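Local atomic coordinates of cytochrome P450 (Novosphingobium aromaticivorans, PDB entry 3OFT), a protein that belongs to the cytochrome P450 family and carries a haem (protoporphyrin IX with iron) in a largely helical fold with smaller beta sheets. Residues A28-L33 and P307-N312; L150-V155 and D203-R208; P279-S284 and G382-C387. All blocks are in the same frame, centred on the assembly; numbering follows the deposited sequence.

Interactions 1 and 3 are neighbours, their centres about 10 Å apart, and they touch directly: Ser308 OG lies 2.7 Å from Val281 O, a probable hydrogen bond, and Val309 and Pro307 pack on Pro279 and Ala282. Interaction 3 lines the pocket that holds (2R,5R)-hexane-2,5-diol beside the haem, and interaction 1 backs it, with the Pro307 side chain about 10 Å from either group. Interaction 2 lies across the centre of the chain from interaction 1, about 36 Å away between centres, and about 27 Å from interaction 3. It nevertheless approaches the haem, since the Leu152 side chain comes within about 4 Å of it.

Interaction 1: A28-L33 and P307-N312; sequences AAWKTL and PSVLHN
Trp30 presents a face of its indole to Pro307 and the edge of the same ring to Leu310. Pro307 CB sits over the six-membered ring, 3.9 Å from its centroid and 19° off the normal, a CH-pi contact shifted toward the rim; the proline CG follows, 3.6 Å from Trp30 CZ3. Leu310 crosses the tryptophan at about a right angle, with CD2 close to the ring plane and 3.8 Å from Trp30 CE3. Val309 comes in obliquely at the root of the indole: its CG1, held between backbone N and carbonyl carbon (chi1 66°), lies 3.5 Å from Trp30 CB. The tip of Leu310 reaches further, laying CD1 3.8 Å from Lys31 CA, while CD2 also meets Leu33 CB at 4.0 Å. The leucine torsions fall away from the staggered positions, so the placing of its methyls is probably less certain. Lys31 adds only its aliphatic part, CG beside Leu310 CD1; its chain bends at the third and fourth torsions, and its ammonium is hydrogen-bonded to Leu313 O and salt-bridged to Glu322. No hydrogen bond joins the two segments, so the contact is essentially apolar. Tyr26, Phe14 and Ile50 continue the packing around Trp30, and Val57 of helix 54-62 touches Leu310. In P450 terms, helix A, residues 26-31, is here packed against the short K' helix, residues 309-312, which comes soon after strand 303-307 of the large mixed sheet.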
# COMPACT_ATOMS: atom_id res chain seq x y z
N ALA A 28 -17.55 -0.91 -0.54
CA ALA A 28 -18.85 -0.82 -1.20
C ALA A 28 -18.79 0.24 -2.35
O ALA A 28 -19.38 0.02 -3.42
CB ALA A 28 -19.92 -0.44 -0.18
N ALA A 29 -18.12 1.36 -2.12
CA ALA A 29 -18.03 2.44 -3.15
C ALA A 29 -17.44 1.96 -4.49
O ALA A 29 -17.95 2.29 -5.56
CB ALA A 29 -17.28 3.66 -2.62
N TRP A 30 -16.35 1.19 -4.42
CA TRP A 30 -15.72 0.59 -5.60
C TRP A 30 -16.54 -0.53 -6.20
O TRP A 30 -16.65 -0.65 -7.42
CB TRP A 30 -14.33 0.09 -5.20
CG TRP A 30 -13.34 1.18 -5.35
CD1 TRP A 30 -12.82 2.00 -4.36
CD2 TRP A 30 -12.80 1.63 -6.58
NE1 TRP A 30 -11.95 2.93 -4.94
CE2 TRP A 30 -11.92 2.71 -6.30
CE3 TRP A 30 -12.96 1.22 -7.92
CZ2 TRP A 30 -11.18 3.37 -7.31
CZ3 TRP A 30 -12.25 1.89 -8.92
CH2 TRP A 30 -11.37 2.94 -8.61
N LYS A 31 -17.13 -1.36 -5.33
CA LYS A 31 -17.92 -2.49 -5.81
C LYS A 31 -19.18 -2.12 -6.61
O LYS A 31 -19.71 -2.99 -7.32
CB LYS A 31 -18.27 -3.45 -4.66
CG LYS A 31 -17.07 -4.34 -4.29
CD LYS A 31 -17.39 -5.35 -3.18
CE LYS A 31 -18.29 -6.48 -3.69
NZ LYS A 31 -17.99 -7.79 -2.99
N THR A 32 -19.63 -0.88 -6.52
CA THR A 32 -20.72 -0.40 -7.39
C THR A 32 -20.39 -0.66 -8.87
O THR A 32 -21.31 -0.90 -9.68
CB THR A 32 -21.00 1.09 -7.24
OG1 THR A 32 -19.82 1.84 -7.59
CG2 THR A 32 -21.39 1.41 -5.82
N LEU A 33 -19.10 -0.64 -9.20
CA LEU A 33 -18.68 -0.84 -10.59
C LEU A 33 -18.87 -2.27 -11.10
O LEU A 33 -18.86 -2.49 -12.30
CB LEU A 33 -17.21 -0.41 -10.82
CG LEU A 33 -16.88 1.09 -10.76
CD1 LEU A 33 -15.37 1.28 -11.04
CD2 LEU A 33 -17.71 1.86 -11.80
N PRO A 307 -7.96 -1.06 -9.87
CA PRO A 307 -8.21 -1.20 -8.46
C PRO A 307 -8.11 -2.64 -7.99
O PRO A 307 -8.88 -3.48 -8.42
CB PRO A 307 -9.63 -0.67 -8.31
CG PRO A 307 -10.29 -1.02 -9.62
CD PRO A 307 -9.20 -0.98 -10.66
N SER A 308 -7.19 -2.91 -7.08
CA SER A 308 -7.05 -4.29 -6.57
C SER A 308 -8.33 -4.83 -5.91
O SER A 308 -8.58 -6.03 -6.02
CB SER A 308 -5.86 -4.43 -5.62
OG SER A 308 -6.05 -3.60 -4.48
N VAL A 309 -9.13 -3.96 -5.29
CA VAL A 309 -10.38 -4.37 -4.63
C VAL A 309 -11.32 -5.10 -5.61
O VAL A 309 -12.01 -6.02 -5.22
CB VAL A 309 -11.10 -3.18 -3.91
CG1 VAL A 309 -11.60 -2.15 -4.94
CG2 VAL A 309 -12.29 -3.68 -2.99
N LEU A 310 -11.31 -4.73 -6.90
CA LEU A 310 -12.23 -5.30 -7.86
C LEU A 310 -11.73 -6.63 -8.44
O LEU A 310 -12.42 -7.29 -9.20
CB LEU A 310 -12.51 -4.25 -8.95
CG LEU A 310 -13.79 -3.43 -8.81
CD1 LEU A 310 -14.60 -3.49 -7.44
CD2 LEU A 310 -13.87 -2.13 -9.56
N HIS A 311 -10.51 -7.04 -8.10
CA HIS A 311 -10.16 -8.48 -8.23
C HIS A 311 -10.51 -9.25 -6.96
O HIS A 311 -11.35 -10.19 -7.00
CB HIS A 311 -8.67 -8.67 -8.58
CG HIS A 311 -8.25 -10.10 -8.74
ND1 HIS A 311 -8.92 -11.00 -9.55
CD2 HIS A 311 -7.22 -10.78 -8.22
CE1 HIS A 311 -8.33 -12.18 -9.49
NE2 HIS A 311 -7.28 -12.07 -8.71
N ASN A 312 -9.88 -8.88 -5.84
CA ASN A 312 -10.09 -9.62 -4.58
C ASN A 312 -11.53 -9.79 -4.15
O ASN A 312 -11.89 -10.85 -3.66
CB ASN A 312 -9.36 -8.99 -3.42
CG ASN A 312 -7.86 -9.07 -3.56
OD1 ASN A 312 -7.32 -9.12 -4.68
ND2 ASN A 312 -7.17 -9.07 -2.43

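Interaction 2: L150-V155 and D203-R208; sequences LTLIDV and DDLFSR
With CG1 of Ile153 between backbone N and carbonyl carbon (chi1 67°), CG2 is left anti to the carbonyl carbon; Phe206 likewise holds its ring anti to its carbonyl carbon (chi1 -82°), and the two side chains run side by side with the isoleucine methyl over the middle of the phenyl. This CH-pi contact places Ile153 CG2 3.6 Å from the centroid of the Phe206 ring, almost on the normal. Leu205 lies alongside Leu152 and points the same way, with CD2 4.0 Å from Leu152 CD1. Between these two apolar pairs a backbone bond joins the segments: Leu205 N donates to Leu152 O at 3.0 Å, nearly straight at the hydrogen (169°). The first turn of the H helix, residues 205-210, thus meets the last turn of the E helix, as named in P450 folds. The E helix closes in a Schellman motif, with Asp154 at positive phi and bonds from Asp154 N to Thr151 O and from Val155 N to Leu150 O. At the H helix, Asp204 is the N-cap; its OD1 takes Ser207 N at 3.1 Å, from above the carboxylate plane. Asp204 CG lies 3.4 Å from Ile153 O, which also has a weak hydrogen bond from Arg197, and the aspartate side chain touches Arg197. Toward solvent, Asp154 OD1 and Asp203 OD1 are 4.6 Å apart, and their like charges probably disfavour a closer approach.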
# COMPACT_ATOMS: atom_id res chain seq x y z
N LEU A 150 12.42 3.84 10.44
CA LEU A 150 13.64 4.25 11.16
C LEU A 150 14.41 3.03 11.69
O LEU A 150 15.67 3.02 11.74
CB LEU A 150 13.25 5.15 12.33
CG LEU A 150 13.22 6.67 12.17
CD1 LEU A 150 13.53 7.18 10.78
CD2 LEU A 150 12.00 7.32 12.80
N THR A 151 13.66 2.02 12.12
CA THR A 151 14.25 0.71 12.46
C THR A 151 14.87 -0.01 11.26
O THR A 151 16.02 -0.50 11.37
CB THR A 151 13.22 -0.20 13.20
OG1 THR A 151 12.76 0.51 14.35
CG2 THR A 151 13.86 -1.50 13.69
N LEU A 152 14.18 -0.04 10.13
CA LEU A 152 14.71 -0.72 8.92
C LEU A 152 16.05 -0.15 8.43
O LEU A 152 16.92 -0.90 7.99
CB LEU A 152 13.74 -0.67 7.73
CG LEU A 152 12.29 -1.17 7.79
CD1 LEU A 152 11.48 -0.86 6.49
CD2 LEU A 152 12.19 -2.63 8.17
N ILE A 153 16.22 1.16 8.50
CA ILE A 153 17.49 1.78 8.09
C ILE A 153 18.50 1.92 9.24
O ILE A 153 19.64 2.39 9.04
CB ILE A 153 17.27 3.08 7.32
CG1 ILE A 153 16.68 4.19 8.19
CG2 ILE A 153 16.39 2.80 6.11
CD1 ILE A 153 16.95 5.53 7.60
N ASP A 154 18.08 1.48 10.43
CA ASP A 154 18.88 1.49 11.65
C ASP A 154 19.46 2.88 12.02
O ASP A 154 20.68 3.03 12.17
CB ASP A 154 19.97 0.42 11.56
CG ASP A 154 20.57 0.07 12.92
OD1 ASP A 154 21.66 -0.53 12.95
OD2 ASP A 154 19.95 0.42 13.96
N VAL A 155 18.59 3.88 12.18
CA VAL A 155 19.04 5.22 12.65
C VAL A 155 19.46 5.15 14.13
O VAL A 155 18.90 4.34 14.86
CB VAL A 155 17.95 6.31 12.53
CG1 VAL A 155 17.34 6.31 11.12
CG2 VAL A 155 16.87 6.12 13.59
N ASP A 203 24.52 -2.98 7.87
CA ASP A 203 23.78 -4.17 7.48
C ASP A 203 22.26 -3.90 7.42
O ASP A 203 21.45 -4.84 7.34
CB ASP A 203 24.03 -5.26 8.50
CG ASP A 203 23.52 -4.87 9.85
OD1 ASP A 203 23.38 -3.65 10.07
OD2 ASP A 203 23.24 -5.76 10.68
N ASP A 204 21.88 -2.63 7.50
CA ASP A 204 20.49 -2.22 7.40
C ASP A 204 19.95 -2.29 5.97
O ASP A 204 20.70 -2.54 5.03
CB ASP A 204 20.36 -0.77 7.89
CG ASP A 204 21.12 0.18 6.99
OD1 ASP A 204 20.50 0.76 6.06
OD2 ASP A 204 22.35 0.30 7.15
N LEU A 205 18.65 -2.00 5.81
CA LEU A 205 18.01 -2.06 4.49
C LEU A 205 18.68 -1.22 3.42
O LEU A 205 18.94 -1.73 2.32
CB LEU A 205 16.53 -1.67 4.57
CG LEU A 205 15.67 -1.72 3.31
CD1 LEU A 205 15.75 -3.10 2.59
CD2 LEU A 205 14.19 -1.31 3.61
N PHE A 206 18.92 0.07 3.67
CA PHE A 206 19.50 0.92 2.62
C PHE A 206 20.89 0.41 2.25
O PHE A 206 21.23 0.30 1.07
CB PHE A 206 19.59 2.39 3.04
CG PHE A 206 18.30 3.19 2.88
CD1 PHE A 206 17.10 2.59 2.47
CD2 PHE A 206 18.31 4.57 3.16
CE1 PHE A 206 15.90 3.37 2.34
CE2 PHE A 206 17.12 5.36 3.05
CZ PHE A 206 15.94 4.76 2.64
N SER A 207 21.72 0.15 3.26
CA SER A 207 23.10 -0.32 3.04
C SER A 207 23.17 -1.54 2.16
O SER A 207 24.04 -1.66 1.28
CB SER A 207 23.77 -0.70 4.37
OG SER A 207 23.98 0.42 5.19
N ARG A 208 22.26 -2.46 2.40
CA ARG A 208 22.29 -3.70 1.69
C ARG A 208 21.86 -3.59 0.23
O ARG A 208 22.37 -4.30 -0.62
CB ARG A 208 21.47 -4.72 2.44
CG ARG A 208 22.40 -5.41 3.48
CD ARG A 208 21.67 -6.43 4.28
NE ARG A 208 20.41 -5.82 4.61
CZ ARG A 208 19.26 -6.16 4.07
NH1 ARG A 208 19.22 -7.17 3.20
NH2 ARG A 208 18.18 -5.47 4.41

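Interaction 3: P279-S284 and G382-C387; sequences PTVAVS and GNVGAC. With HX2 ((2R,5R)-hexane-2,5-diol), chain E; HEM (protoporphyrin IX containing Fe), chain D.
Thr280 and Gly385 form the tight end of the contact. Thr280 OG1 donates to Gly385 O at 2.7 Å, and in return Gly385 N donates to Thr280 O at 2.9 Å. The hydroxyl sits between backbone N and carbonyl carbon (chi1 63°), and Gly385, with no side chain, lets the threonine come close enough for its CB to lie 3.1 Å from Gly385 O. A third bond, Ala282 N to Asn383 O at 2.8 Å, enters in the carbonyl plane. Val281 and Val384 are therefore a non-hydrogen-bonded antiparallel pair, a single bridge. Looser are the side chains of this pair, which barely meet, Val281 CG2 to Val384 CG2 at 4.3 Å, and the water-bridged side at Gly382, where a water donates to Thr280 O and Gly382 O, 2.9 Å from each. On the pocket side, Val281 touches haem methyls with both branches, and its CG1 also meets C6 of (2R,5R)-hexane-2,5-diol, while Asn383 leans its CB on the diol and gives OD1 to Tyr305. The diol O1 donates to Ala282 O at 2.7 Å; its other oxygen is hydrogen-bonded to a water bound to the haem iron at 2.4 Å. Ala282 thus uses its N-H to join the segments and its C=O to hold the diol, so in this contact the diol's polar grip from the protein is a main-chain carbonyl, while valine side chains supply apolar contacts.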
# COMPACT_ATOMS: atom_id res chain seq x y z
N PRO A 279 -8.15 -4.99 0.61
CA PRO A 279 -7.17 -4.31 -0.23
C PRO A 279 -7.64 -2.91 -0.59
O PRO A 279 -8.85 -2.70 -0.90
CB PRO A 279 -7.13 -5.20 -1.48
CG PRO A 279 -8.61 -5.66 -1.63
CD PRO A 279 -8.91 -6.01 -0.15
N THR A 280 -6.73 -1.94 -0.60
CA THR A 280 -7.15 -0.58 -0.90
C THR A 280 -6.23 0.12 -1.88
O THR A 280 -6.33 1.35 -2.04
CB THR A 280 -7.28 0.27 0.37
OG1 THR A 280 -6.01 0.41 1.03
CG2 THR A 280 -8.38 -0.31 1.36
N VAL A 281 -5.32 -0.66 -2.49
CA VAL A 281 -4.36 -0.07 -3.42
C VAL A 281 -4.87 -0.11 -4.87
O VAL A 281 -5.39 -1.14 -5.31
CB VAL A 281 -2.89 -0.64 -3.25
CG1 VAL A 281 -1.97 0.06 -4.24
CG2 VAL A 281 -2.36 -0.34 -1.79
N ALA A 282 -4.79 1.02 -5.57
CA ALA A 282 -5.07 1.05 -7.02
C ALA A 282 -3.88 1.66 -7.73
O ALA A 282 -3.17 2.50 -7.12
CB ALA A 282 -6.37 1.88 -7.35
N VAL A 283 -3.63 1.22 -8.97
CA VAL A 283 -2.47 1.71 -9.73
C VAL A 283 -2.87 2.22 -11.10
O VAL A 283 -3.93 1.85 -11.64
CB VAL A 283 -1.38 0.63 -9.91
CG1 VAL A 283 -0.85 0.17 -8.53
CG2 VAL A 283 -1.88 -0.55 -10.81
N SER A 284 -1.98 3.02 -11.69
CA SER A 284 -2.21 3.53 -13.06
C SER A 284 -1.23 2.91 -14.05
O SER A 284 -0.11 2.52 -13.67
CB SER A 284 -2.05 5.06 -13.08
OG SER A 284 -2.98 5.70 -12.22
N GLY A 382 -8.94 7.67 -3.35
CA GLY A 382 -7.56 7.91 -3.89
C GLY A 382 -6.82 6.61 -4.21
O GLY A 382 -7.42 5.53 -4.15
N ASN A 383 -5.51 6.69 -4.49
CA ASN A 383 -4.76 5.53 -4.89
C ASN A 383 -4.54 4.55 -3.75
O ASN A 383 -4.41 3.37 -4.01
CB ASN A 383 -3.41 5.93 -5.48
CG ASN A 383 -3.56 6.94 -6.62
OD1 ASN A 383 -4.51 6.86 -7.42
ND2 ASN A 383 -2.67 7.95 -6.65
N VAL A 384 -4.51 5.02 -2.51
CA VAL A 384 -4.41 4.10 -1.35
C VAL A 384 -5.55 4.48 -0.40
O VAL A 384 -5.42 5.43 0.38
CB VAL A 384 -3.05 4.25 -0.61
CG1 VAL A 384 -3.00 3.29 0.61
CG2 VAL A 384 -1.87 3.97 -1.55
N GLY A 385 -6.66 3.77 -0.51
CA GLY A 385 -7.84 3.99 0.33
C GLY A 385 -7.55 3.64 1.77
O GLY A 385 -6.70 2.78 2.06
N ALA A 386 -8.21 4.33 2.69
CA ALA A 386 -7.88 4.18 4.10
C ALA A 386 -8.98 4.71 5.01
O ALA A 386 -9.79 5.57 4.59
CB ALA A 386 -6.50 4.87 4.44
N CYS A 387 -9.04 4.18 6.23
CA CYS A 387 -9.75 4.87 7.31
C CYS A 387 -9.15 6.25 7.56
O CYS A 387 -7.93 6.39 7.61
CB CYS A 387 -9.65 4.03 8.60
SG CYS A 387 -10.60 2.59 8.50
C1 HX2 E . 0.86 5.55 -6.90
O1 HX2 E . -1.28 4.47 -7.38
C2 HX2 E . -0.24 4.60 -6.39
O2 HX2 E . 2.70 2.21 -3.23
C3 HX2 E . 0.28 3.24 -5.92
C4 HX2 E . 1.38 3.36 -4.86
C5 HX2 E . 1.58 2.05 -4.08
C6 HX2 E . 1.85 0.89 -5.05
CHA HEM D . 4.89 -2.25 -5.24
CHB HEM D . 1.07 -2.71 -2.26
CHC HEM D . 4.03 -2.45 1.54
CHD HEM D . 7.58 -0.96 -1.34
C1A HEM D . 3.62 -2.47 -4.74
C2A HEM D . 2.46 -2.76 -5.55
C3A HEM D . 1.40 -2.89 -4.77
C4A HEM D . 1.84 -2.65 -3.39
CMA HEM D . -0.04 -3.16 -5.27
CAA HEM D . 2.47 -2.94 -7.10
CBA HEM D . 2.41 -1.57 -7.73
CGA HEM D . 2.30 -1.63 -9.25
O1A HEM D . 2.38 -0.54 -9.89
O2A HEM D . 2.13 -2.73 -9.87
C1B HEM D . 1.53 -2.69 -0.95
C2B HEM D . 0.73 -2.92 0.23
C3B HEM D . 1.58 -2.85 1.28
C4B HEM D . 2.91 -2.57 0.77
CMB HEM D . -0.78 -3.20 0.21
CAB HEM D . 1.34 -2.97 2.79
CBB HEM D . 0.12 -3.14 3.33
C1C HEM D . 5.27 -2.03 1.16
C2C HEM D . 6.45 -1.87 2.00
C3C HEM D . 7.43 -1.42 1.17
C4C HEM D . 6.93 -1.39 -0.19
CMC HEM D . 6.49 -2.12 3.54
CAC HEM D . 8.91 -1.08 1.45
CBC HEM D . 9.33 -0.61 2.61
C1D HEM D . 7.21 -1.20 -2.62
C2D HEM D . 8.06 -0.94 -3.78
C3D HEM D . 7.23 -1.39 -4.97
C4D HEM D . 5.96 -1.82 -4.46
CMD HEM D . 9.53 -0.39 -3.77
CAD HEM D . 7.73 -1.32 -6.44
CBD HEM D . 8.11 -2.76 -6.82
CGD HEM D . 8.41 -2.73 -8.33
O1D HEM D . 8.03 -1.78 -9.04
O2D HEM D . 8.99 -3.69 -8.85
NA HEM D . 3.20 -2.43 -3.41
NB HEM D . 2.84 -2.53 -0.57
NC HEM D . 5.61 -1.77 -0.16
ND HEM D . 5.98 -1.69 -3.07
FE HEM D . 4.43 -2.18 -1.80
O HOH W 1 -7.61 2.66 -4.23
O HOH W 2 3.94 0.16 -1.80